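Long-range contacts in ribonuclease S-F11 (Nicotiana alata, PDB 1IOO), which cleaves RNA as a secreted glycoprotein endonuclease of the RNase T2 family and takes part in self-incompatibility, by which the plant refuses its own pollen: residues F2-V8 against G33-V39; K49-S53 against Q87-H91; T133-I137 against C186-V192. All blocks are in the same frame, centred on the assembly; numbering follows the deposited sequence.

Contact 1: F2-V8 against G33-V39; sequences FEYLQLV and GLWPDNV
Pro36 sets its CB squarely over the centre of the Phe2 ring, a CH-pi contact 3.6 Å from the centroid, where two antiparallel strands of the RNase T2 sheet pair, Tyr4-Val8 with Gly33-Asp37. A proline suits this site because Leu5 and Pro36 form a non-hydrogen-bonded pair, which asks for no N-H across the strands; its CG meets Leu5 CD2 at 3.7 Å instead. On the same face Leu7 and Leu34 pack together, and helix 101-113 covers them, Leu107 on Leu34 and Leu111 on Leu7. The other face carries the side chains of Tyr4, Gln6, Val8, Asp37 and Trp35, with Gly33 paired to Val8. There Val8 CG2 sits above the six-membered ring of Trp35, 3.6 Å from its centroid, and the indole in turn stacks on the catalytic His91. Glycine fits at position 33 because a CB would run into Trp35 NE1. Gln6 lies alongside Trp35, its amide turned 75° from the indole, and its OE1 is taken by Lys152. From the chain start Glu3 turns its carboxylate to Val39 N, though the modelled separation is too short for its length to be trusted. Here the strands slip into a classic beta bulge: Glu3 N (2.9 Å) and Tyr4 N (3.1 Å) both bond to Asp37 O, arriving from opposite faces of its carbonyl plane.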
loop_
_atom_site.group_PDB
_atom_site.type_symbol
_atom_site.label_atom_id
_atom_site.label_comp_id
_atom_site.label_asym_id
_atom_site.label_seq_id
_atom_site.Cartn_x
_atom_site.Cartn_y
_atom_site.Cartn_z
ATOM N N PHE A 2 -12.978 14.018 2.822
ATOM C CA PHE A 2 -13.089 12.569 2.777
ATOM C C PHE A 2 -13.169 11.985 4.186
ATOM O O PHE A 2 -12.923 12.682 5.172
ATOM C CB PHE A 2 -11.923 11.977 1.981
ATOM C CG PHE A 2 -10.574 12.305 2.540
ATOM C CD1 PHE A 2 -9.882 11.367 3.294
ATOM C CD2 PHE A 2 -9.993 13.549 2.316
ATOM C CE1 PHE A 2 -8.631 11.656 3.817
ATOM C CE2 PHE A 2 -8.738 13.851 2.839
ATOM C CZ PHE A 2 -8.055 12.899 3.592
ATOM N N GLU A 3 -13.498 10.701 4.276
ATOM C CA GLU A 3 -13.691 10.051 5.567
ATOM C C GLU A 3 -12.403 9.471 6.150
ATOM O O GLU A 3 -12.203 9.524 7.362
ATOM C CB GLU A 3 -14.752 8.957 5.438
ATOM C CG GLU A 3 -16.084 9.477 4.911
ATOM C CD GLU A 3 -17.160 8.412 4.871
ATOM O OE1 GLU A 3 -16.903 7.326 4.316
ATOM O OE2 GLU A 3 -18.269 8.667 5.390
ATOM N N TYR A 4 -11.536 8.910 5.313
ATOM C CA TYR A 4 -10.312 8.309 5.842
ATOM C C TYR A 4 -9.213 8.206 4.796
ATOM O O TYR A 4 -9.438 8.408 3.603
ATOM C CB TYR A 4 -10.622 6.902 6.376
ATOM C CG TYR A 4 -11.074 5.922 5.308
ATOM C CD1 TYR A 4 -10.156 5.112 4.638
ATOM C CD2 TYR A 4 -12.416 5.836 4.935
ATOM C CE1 TYR A 4 -10.564 4.246 3.622
ATOM C CE2 TYR A 4 -12.834 4.975 3.922
ATOM C CZ TYR A 4 -11.910 4.186 3.268
ATOM O OH TYR A 4 -12.320 3.360 2.247
ATOM N N LEU A 5 -8.010 7.908 5.274
ATOM C CA LEU A 5 -6.857 7.683 4.420
ATOM C C LEU A 5 -6.459 6.225 4.500
ATOM O O LEU A 5 -6.350 5.674 5.595
ATOM C CB LEU A 5 -5.652 8.503 4.887
ATOM C CG LEU A 5 -5.540 9.994 4.613
ATOM C CD1 LEU A 5 -4.316 10.525 5.348
ATOM C CD2 LEU A 5 -5.408 10.239 3.115
ATOM N N GLN A 6 -6.265 5.585 3.357
ATOM C CA GLN A 6 -5.848 4.201 3.369
ATOM C C GLN A 6 -4.437 4.045 2.838
ATOM O O GLN A 6 -4.166 4.332 1.671
ATOM C CB GLN A 6 -6.792 3.314 2.542
ATOM C CG GLN A 6 -6.343 1.853 2.579
ATOM C CD GLN A 6 -7.193 0.919 1.750
ATOM O OE1 GLN A 6 -6.959 -0.289 1.734
ATOM N NE2 GLN A 6 -8.181 1.468 1.051
ATOM N N LEU A 7 -3.520 3.652 3.715
ATOM C CA LEU A 7 -2.171 3.357 3.281
ATOM C C LEU A 7 -2.142 1.945 2.729
ATOM O O LEU A 7 -2.467 0.991 3.441
ATOM C CB LEU A 7 -1.179 3.472 4.447
ATOM C CG LEU A 7 0.270 3.094 4.102
ATOM C CD1 LEU A 7 0.902 4.181 3.243
ATOM C CD2 LEU A 7 1.070 2.901 5.384
ATOM N N VAL A 8 -1.820 1.812 1.449
ATOM C CA VAL A 8 -1.780 0.503 0.823
ATOM C C VAL A 8 -0.355 0.039 0.637
ATOM O O VAL A 8 0.423 0.665 -0.084
ATOM C CB VAL A 8 -2.491 0.508 -0.542
ATOM C CG1 VAL A 8 -2.479 -0.898 -1.142
ATOM C CG2 VAL A 8 -3.917 1.014 -0.373
ATOM N N GLY A 33 0.200 2.890 -2.515
ATOM C CA GLY A 33 -0.522 4.141 -2.550
ATOM C C GLY A 33 -1.019 4.610 -1.197
ATOM O O GLY A 33 -0.906 3.928 -0.175
ATOM N N LEU A 34 -1.517 5.840 -1.206
ATOM C CA LEU A 34 -2.138 6.472 -0.056
ATOM C C LEU A 34 -3.431 7.084 -0.538
ATOM O O LEU A 34 -3.428 8.145 -1.164
ATOM C CB LEU A 34 -1.203 7.537 0.534
ATOM C CG LEU A 34 -1.670 8.242 1.813
ATOM C CD1 LEU A 34 -1.961 7.218 2.903
ATOM C CD2 LEU A 34 -0.605 9.230 2.275
ATOM N N TRP A 35 -4.539 6.399 -0.276
ATOM C CA TRP A 35 -5.804 6.789 -0.889
ATOM C C TRP A 35 -6.806 7.458 0.042
ATOM O O TRP A 35 -7.309 6.848 0.988
ATOM C CB TRP A 35 -6.480 5.554 -1.508
ATOM C CG TRP A 35 -5.608 4.761 -2.436
ATOM C CD1 TRP A 35 -4.511 5.206 -3.114
ATOM C CD2 TRP A 35 -5.784 3.392 -2.815
ATOM N NE1 TRP A 35 -3.992 4.199 -3.894
ATOM C CE2 TRP A 35 -4.754 3.074 -3.726
ATOM C CE3 TRP A 35 -6.711 2.401 -2.472
ATOM C CZ2 TRP A 35 -4.625 1.804 -4.301
ATOM C CZ3 TRP A 35 -6.583 1.135 -3.046
ATOM C CH2 TRP A 35 -5.547 0.853 -3.947
ATOM N N PRO A 36 -7.109 8.740 -0.218
ATOM C CA PRO A 36 -8.109 9.396 0.621
ATOM C C PRO A 36 -9.397 8.744 0.129
ATOM O O PRO A 36 -9.541 8.513 -1.074
ATOM C CB PRO A 36 -8.033 10.857 0.178
ATOM C CG PRO A 36 -6.633 11.005 -0.307
ATOM C CD PRO A 36 -6.400 9.719 -1.060
ATOM N N ASP A 37 -10.330 8.421 1.014
ATOM C CA ASP A 37 -11.514 7.741 0.519
ATOM C C ASP A 37 -12.722 7.923 1.409
ATOM O O ASP A 37 -12.672 8.558 2.465
ATOM C CB ASP A 37 -11.229 6.237 0.391
ATOM C CG ASP A 37 -11.767 5.638 -0.898
ATOM O OD1 ASP A 37 -12.816 6.104 -1.387
ATOM O OD2 ASP A 37 -11.143 4.684 -1.415
ATOM N N ASN A 38 -13.823 7.361 0.926
ATOM C CA ASN A 38 -15.091 7.322 1.622
ATOM C C ASN A 38 -15.586 5.883 1.646
ATOM O O ASN A 38 -15.254 5.100 0.755
ATOM C CB ASN A 38 -16.124 8.197 0.907
ATOM C CG ASN A 38 -15.753 9.666 0.914
ATOM O OD1 ASN A 38 -15.456 10.241 1.961
ATOM N ND2 ASN A 38 -15.779 10.284 -0.262
ATOM N N VAL A 39 -16.357 5.523 2.662
ATOM C CA VAL A 39 -16.861 4.161 2.768
ATOM C C VAL A 39 -17.857 3.852 1.653
ATOM O O VAL A 39 -17.801 2.788 1.035
ATOM C CB VAL A 39 -17.543 3.927 4.131
ATOM C CG1 VAL A 39 -17.960 2.469 4.263
ATOM C CG2 VAL A 39 -16.593 4.313 5.255
#

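Contact 2: K49-S53 against Q87-H91; sequences KPTYS and QYIKH
Tyr88 OH lies 2.6 Å from a water that donates to Thr51 O in a longer bond of 3.2 Å, so a single water ties the phenol to the loop backbone. The water sits at the edge of the Tyr88 ring, near its plane. No direct hydrogen bond joins Lys49-Ser53 to Gln87-His91; apolar contact does the rest. Pro50 and Tyr88 lie alongside, their side chains running in opposing senses, and both CB and CG of the proline touch Tyr88 CE2, with CB at 3.5 Å. A proline suits the place, offering a compact apolar ring to the aromatic CE2 corner. Tyr52 comes from farther along the loop, its CD1 3.8 Å from Tyr88 CD2, which lies in the plane of the Tyr52 ring at its edge. Tyr88 swings CG away from its own backbone N (chi1 -176°), which carries the ring out from the helix into the angle between Pro50 and Tyr52. Tyrosine serves both needs here, a broad apolar ring for the loop and a hydroxyl for the water; an alanine in its place would probably leave a gap beside Pro50 and Tyr52 and deprive the water of its hold on the helix. The Tyr52 hydroxyl bonds to Gln81, and Ile89 CG1 lies loosely near Pro50 O, at 4.0 Å. The loop thus lies against helix 82-92, the active-site helix of the RNase T2 fold, which bears the catalytic His91 and, by similarity, the active-site Gln87 and the RNA-binding Lys90.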
loop_
_atom_site.group_PDB
_atom_site.type_symbol
_atom_site.label_atom_id
_atom_site.label_comp_id
_atom_site.label_asym_id
_atom_site.label_seq_id
_atom_site.Cartn_x
_atom_site.Cartn_y
_atom_site.Cartn_z
ATOM N N LYS A 49 -7.180 18.894 -11.031
ATOM C CA LYS A 49 -6.001 18.053 -11.142
ATOM C C LYS A 49 -4.772 18.824 -10.678
ATOM O O LYS A 49 -4.482 19.907 -11.188
ATOM C CB LYS A 49 -5.823 17.608 -12.594
ATOM C CG LYS A 49 -6.974 16.759 -13.107
ATOM C CD LYS A 49 -7.134 16.854 -14.617
ATOM C CE LYS A 49 -5.857 16.492 -15.348
ATOM N NZ LYS A 49 -6.078 16.439 -16.821
ATOM N N PRO A 50 -4.048 18.288 -9.688
ATOM C CA PRO A 50 -2.850 18.932 -9.142
ATOM C C PRO A 50 -1.605 18.738 -10.004
ATOM O O PRO A 50 -1.308 17.628 -10.445
ATOM C CB PRO A 50 -2.712 18.270 -7.782
ATOM C CG PRO A 50 -3.125 16.857 -8.087
ATOM C CD PRO A 50 -4.347 17.036 -8.965
ATOM N N THR A 51 -0.873 19.823 -10.237
ATOM C CA THR A 51 0.349 19.746 -11.025
ATOM C C THR A 51 1.408 18.939 -10.291
ATOM O O THR A 51 1.604 19.102 -9.089
ATOM C CB THR A 51 0.926 21.142 -11.345
ATOM O OG1 THR A 51 0.985 21.931 -10.149
ATOM C CG2 THR A 51 0.077 21.841 -12.394
ATOM N N TYR A 52 2.073 18.048 -11.017
ATOM C CA TYR A 52 3.104 17.214 -10.423
ATOM C C TYR A 52 4.489 17.734 -10.758
ATOM O O TYR A 52 4.800 17.999 -11.919
ATOM C CB TYR A 52 2.988 15.774 -10.930
ATOM C CG TYR A 52 3.992 14.810 -10.314
ATOM C CD1 TYR A 52 3.736 14.191 -9.088
ATOM C CD2 TYR A 52 5.199 14.530 -10.951
ATOM C CE1 TYR A 52 4.657 13.316 -8.517
ATOM C CE2 TYR A 52 6.127 13.659 -10.388
ATOM C CZ TYR A 52 5.848 13.056 -9.175
ATOM O OH TYR A 52 6.759 12.195 -8.618
ATOM N N SER A 53 5.308 17.904 -9.725
ATOM C CA SER A 53 6.687 18.323 -9.886
ATOM C C SER A 53 7.604 17.140 -9.638
ATOM O O SER A 53 7.384 16.371 -8.708
ATOM C CB SER A 53 7.016 19.446 -8.904
ATOM O OG SER A 53 6.168 20.556 -9.125
ATOM N N GLN A 87 -0.339 8.215 -9.192
ATOM C CA GLN A 87 -0.941 8.098 -7.871
ATOM C C GLN A 87 -1.285 9.464 -7.293
ATOM O O GLN A 87 -2.305 9.621 -6.623
ATOM C CB GLN A 87 0.000 7.340 -6.924
ATOM C CG GLN A 87 0.143 5.857 -7.276
ATOM C CD GLN A 87 -1.157 5.075 -7.115
ATOM O OE1 GLN A 87 -1.442 4.164 -7.892
ATOM N NE2 GLN A 87 -1.938 5.413 -6.097
ATOM N N TYR A 88 -0.438 10.453 -7.558
ATOM C CA TYR A 88 -0.686 11.801 -7.053
ATOM C C TYR A 88 -1.915 12.426 -7.710
ATOM O O TYR A 88 -2.752 13.024 -7.039
ATOM C CB TYR A 88 0.525 12.705 -7.291
ATOM C CG TYR A 88 0.343 14.085 -6.703
ATOM C CD1 TYR A 88 0.118 14.245 -5.339
ATOM C CD2 TYR A 88 0.383 15.225 -7.508
ATOM C CE1 TYR A 88 -0.066 15.501 -4.779
ATOM C CE2 TYR A 88 0.198 16.495 -6.959
ATOM C CZ TYR A 88 -0.025 16.621 -5.591
ATOM O OH TYR A 88 -0.198 17.867 -5.027
ATOM N N ILE A 89 -2.019 12.290 -9.027
ATOM C CA ILE A 89 -3.142 12.869 -9.749
ATOM C C ILE A 89 -4.451 12.143 -9.443
ATOM O O ILE A 89 -5.493 12.776 -9.274
ATOM C CB ILE A 89 -2.871 12.865 -11.267
ATOM C CG1 ILE A 89 -1.735 13.843 -11.565
ATOM C CG2 ILE A 89 -4.128 13.246 -12.040
ATOM C CD1 ILE A 89 -1.269 13.832 -12.981
ATOM N N LYS A 90 -4.396 10.821 -9.340
ATOM C CA LYS A 90 -5.607 10.046 -9.098
ATOM C C LYS A 90 -6.050 10.078 -7.630
ATOM O O LYS A 90 -7.247 10.141 -7.347
ATOM C CB LYS A 90 -5.395 8.592 -9.533
ATOM C CG LYS A 90 -6.638 7.723 -9.403
ATOM C CD LYS A 90 -6.387 6.316 -9.926
ATOM C CE LYS A 90 -7.653 5.478 -9.878
ATOM N NZ LYS A 90 -7.436 4.126 -10.461
ATOM N N HIS A 91 -5.102 10.037 -6.699
ATOM C CA HIS A 91 -5.458 9.982 -5.283
ATOM C C HIS A 91 -5.021 11.216 -4.508
ATOM O O HIS A 91 -5.773 11.725 -3.676
ATOM C CB HIS A 91 -4.878 8.707 -4.671
ATOM C CG HIS A 91 -5.517 7.462 -5.200
ATOM N ND1 HIS A 91 -6.830 7.135 -4.932
ATOM C CD2 HIS A 91 -5.048 6.494 -6.022
ATOM C CE1 HIS A 91 -7.142 6.019 -5.568
ATOM N NE2 HIS A 91 -6.078 5.610 -6.237
HETATM O O HOH W 1 0.354 20.017 -6.324
#

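Contact 3: T133-I137 against C186-V192; sequences TFQDI and CDKTAKV
Phe134 CG stands opposite its backbone N (chi1 172°), which carries the ring out from the first turn of helix 134-145 towards the Cys186-Val192 loop, while Lys188 runs extended beyond CG and lays its chain across one face. Lys188 CE, 3.6 Å from the ring centroid, makes a CH-pi contact, and NZ, off-centre at 4.2 Å from that centroid, adds a cation-pi interaction. A lysine suits this exposed position, because its methylenes cover the aromatic ring while the ammonium is held at the surface. Cys186 SG approaches the edge of the ring, 5.0 Å from the centroid, and Cys186 CB touches Phe134 CD1 at 3.7 Å. Deeper in, Ile137 CD1 and Val192 CB meet at 3.9 Å, the two side chains crossing at about a right angle. One water accepts from Phe134 N (2.9 Å) and donates to Ala190 O, so a first-turn amide is linked to the loop through the water. Thr133 is the N-cap, its OG1 accepting from Asp136 N. Asp187 opens a type I turn as well as an Asx turn, OD1 receiving Thr189 N. The disulfide from Cys186 to Cys153 then fastens this C-terminal loop to strand 150-154, beside a capped helix start.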
loop_
_atom_site.group_PDB
_atom_site.type_symbol
_atom_site.label_atom_id
_atom_site.label_comp_id
_atom_site.label_asym_id
_atom_site.label_seq_id
_atom_site.Cartn_x
_atom_site.Cartn_y
_atom_site.Cartn_z
ATOM N N THR A 133 -4.292 -18.897 7.643
ATOM C CA THR A 133 -5.683 -18.496 7.578
ATOM C C THR A 133 -5.797 -16.986 7.512
ATOM O O THR A 133 -4.930 -16.263 8.007
ATOM C CB THR A 133 -6.503 -18.984 8.799
ATOM O OG1 THR A 133 -6.014 -18.369 9.998
ATOM C CG2 THR A 133 -6.418 -20.495 8.926
ATOM N N PHE A 134 -6.859 -16.510 6.881
ATOM C CA PHE A 134 -7.093 -15.085 6.783
ATOM C C PHE A 134 -7.133 -14.450 8.168
ATOM O O PHE A 134 -6.530 -13.400 8.398
ATOM C CB PHE A 134 -8.422 -14.820 6.072
ATOM C CG PHE A 134 -8.843 -13.383 6.100
ATOM C CD1 PHE A 134 -8.436 -12.503 5.104
ATOM C CD2 PHE A 134 -9.628 -12.905 7.144
ATOM C CE1 PHE A 134 -8.806 -11.167 5.150
ATOM C CE2 PHE A 134 -10.002 -11.568 7.198
ATOM C CZ PHE A 134 -9.590 -10.699 6.199
ATOM N N GLN A 135 -7.828 -15.108 9.094
ATOM C CA GLN A 135 -7.994 -14.589 10.445
ATOM C C GLN A 135 -6.660 -14.419 11.159
ATOM O O GLN A 135 -6.458 -13.437 11.875
ATOM C CB GLN A 135 -8.903 -15.507 11.266
ATOM C CG GLN A 135 -9.425 -14.854 12.535
ATOM C CD GLN A 135 -10.277 -13.633 12.245
ATOM O OE1 GLN A 135 -11.210 -13.693 11.442
ATOM N NE2 GLN A 135 -9.967 -12.518 12.900
ATOM N N ASP A 136 -5.755 -15.379 10.986
ATOM C CA ASP A 136 -4.445 -15.285 11.628
ATOM C C ASP A 136 -3.662 -14.086 11.098
ATOM O O ASP A 136 -3.027 -13.361 11.862
ATOM C CB ASP A 136 -3.647 -16.575 11.428
ATOM C CG ASP A 136 -4.107 -17.695 12.351
ATOM O OD1 ASP A 136 -4.948 -17.431 13.235
ATOM O OD2 ASP A 136 -3.619 -18.833 12.201
ATOM N N ILE A 137 -3.708 -13.882 9.786
ATOM C CA ILE A 137 -3.037 -12.740 9.183
ATOM C C ILE A 137 -3.676 -11.437 9.669
ATOM O O ILE A 137 -2.987 -10.518 10.111
ATOM C CB ILE A 137 -3.115 -12.806 7.637
ATOM C CG1 ILE A 137 -2.321 -14.012 7.138
ATOM C CG2 ILE A 137 -2.557 -11.520 7.020
ATOM C CD1 ILE A 137 -2.546 -14.330 5.670
ATOM N N CYS A 186 -10.305 -12.144 -0.154
ATOM C CA CYS A 186 -9.642 -13.393 0.192
ATOM C C CYS A 186 -10.638 -14.512 0.423
ATOM O O CYS A 186 -11.581 -14.366 1.202
ATOM C CB CYS A 186 -8.820 -13.245 1.474
ATOM S SG CYS A 186 -7.486 -12.011 1.432
ATOM N N ASP A 187 -10.422 -15.632 -0.258
ATOM C CA ASP A 187 -11.253 -16.806 -0.066
ATOM C C ASP A 187 -10.929 -17.428 1.286
ATOM O O ASP A 187 -9.921 -18.123 1.432
ATOM C CB ASP A 187 -10.980 -17.822 -1.176
ATOM C CG ASP A 187 -12.002 -18.939 -1.210
ATOM O OD1 ASP A 187 -12.569 -19.257 -0.142
ATOM O OD2 ASP A 187 -12.227 -19.503 -2.302
ATOM N N LYS A 188 -11.775 -17.165 2.276
ATOM C CA LYS A 188 -11.530 -17.636 3.637
ATOM C C LYS A 188 -11.831 -19.122 3.820
ATOM O O LYS A 188 -11.652 -19.657 4.915
ATOM C CB LYS A 188 -12.336 -16.796 4.626
ATOM C CG LYS A 188 -12.001 -15.314 4.521
ATOM C CD LYS A 188 -12.768 -14.479 5.521
ATOM C CE LYS A 188 -12.534 -12.999 5.270
ATOM N NZ LYS A 188 -13.370 -12.163 6.170
ATOM N N THR A 189 -12.283 -19.788 2.762
ATOM C CA THR A 189 -12.557 -21.222 2.844
ATOM C C THR A 189 -11.268 -22.012 2.683
ATOM O O THR A 189 -11.260 -23.242 2.743
ATOM C CB THR A 189 -13.555 -21.690 1.754
ATOM O OG1 THR A 189 -12.926 -21.637 0.466
ATOM C CG2 THR A 189 -14.793 -20.807 1.751
ATOM N N ALA A 190 -10.175 -21.285 2.479
ATOM C CA ALA A 190 -8.864 -21.888 2.306
ATOM C C ALA A 190 -7.781 -20.976 2.853
ATOM O O ALA A 190 -8.001 -19.779 3.037
ATOM C CB ALA A 190 -8.612 -22.164 0.831
ATOM N N LYS A 191 -6.610 -21.541 3.117
ATOM C CA LYS A 191 -5.507 -20.753 3.635
ATOM C C LYS A 191 -4.994 -19.770 2.587
ATOM O O LYS A 191 -5.266 -19.913 1.392
ATOM C CB LYS A 191 -4.375 -21.665 4.116
ATOM C CG LYS A 191 -4.744 -22.485 5.353
ATOM C CD LYS A 191 -3.516 -23.094 6.007
ATOM C CE LYS A 191 -3.874 -23.807 7.304
ATOM N NZ LYS A 191 -2.651 -24.253 8.036
ATOM N N VAL A 192 -4.260 -18.766 3.052
ATOM C CA VAL A 192 -3.707 -17.738 2.187
ATOM C C VAL A 192 -2.191 -17.868 2.089
ATOM O O VAL A 192 -1.493 -17.930 3.101
ATOM C CB VAL A 192 -4.051 -16.333 2.736
ATOM C CG1 VAL A 192 -3.464 -15.253 1.841
ATOM C CG2 VAL A 192 -5.556 -16.180 2.837
HETATM O O HOH W 2 -8.458 -18.271 5.234
#

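In the fold
Contact 1 is the buried core of the three, a strand pair bound mainly by backbone hydrogen bonds, with a bulge at one end, and packed on both faces. Contacts 2 and 3 each set a loop against a helix, and neither has a direct hydrogen bond across its segments; rings, aliphatic groups and a bridging water do the work. Contact 2 is at the surface, yet its helix touches contact 1, where Trp35 CD1 comes within 3.2 Å of His91 CD2, so sheet and loop flank the same catalytic helix from different places. Contact 3 lies apart, its centre about 35 Å from that of contact 2 and across the chain's centre, away from the annotated sites, and has a disulfide as its covalent tie.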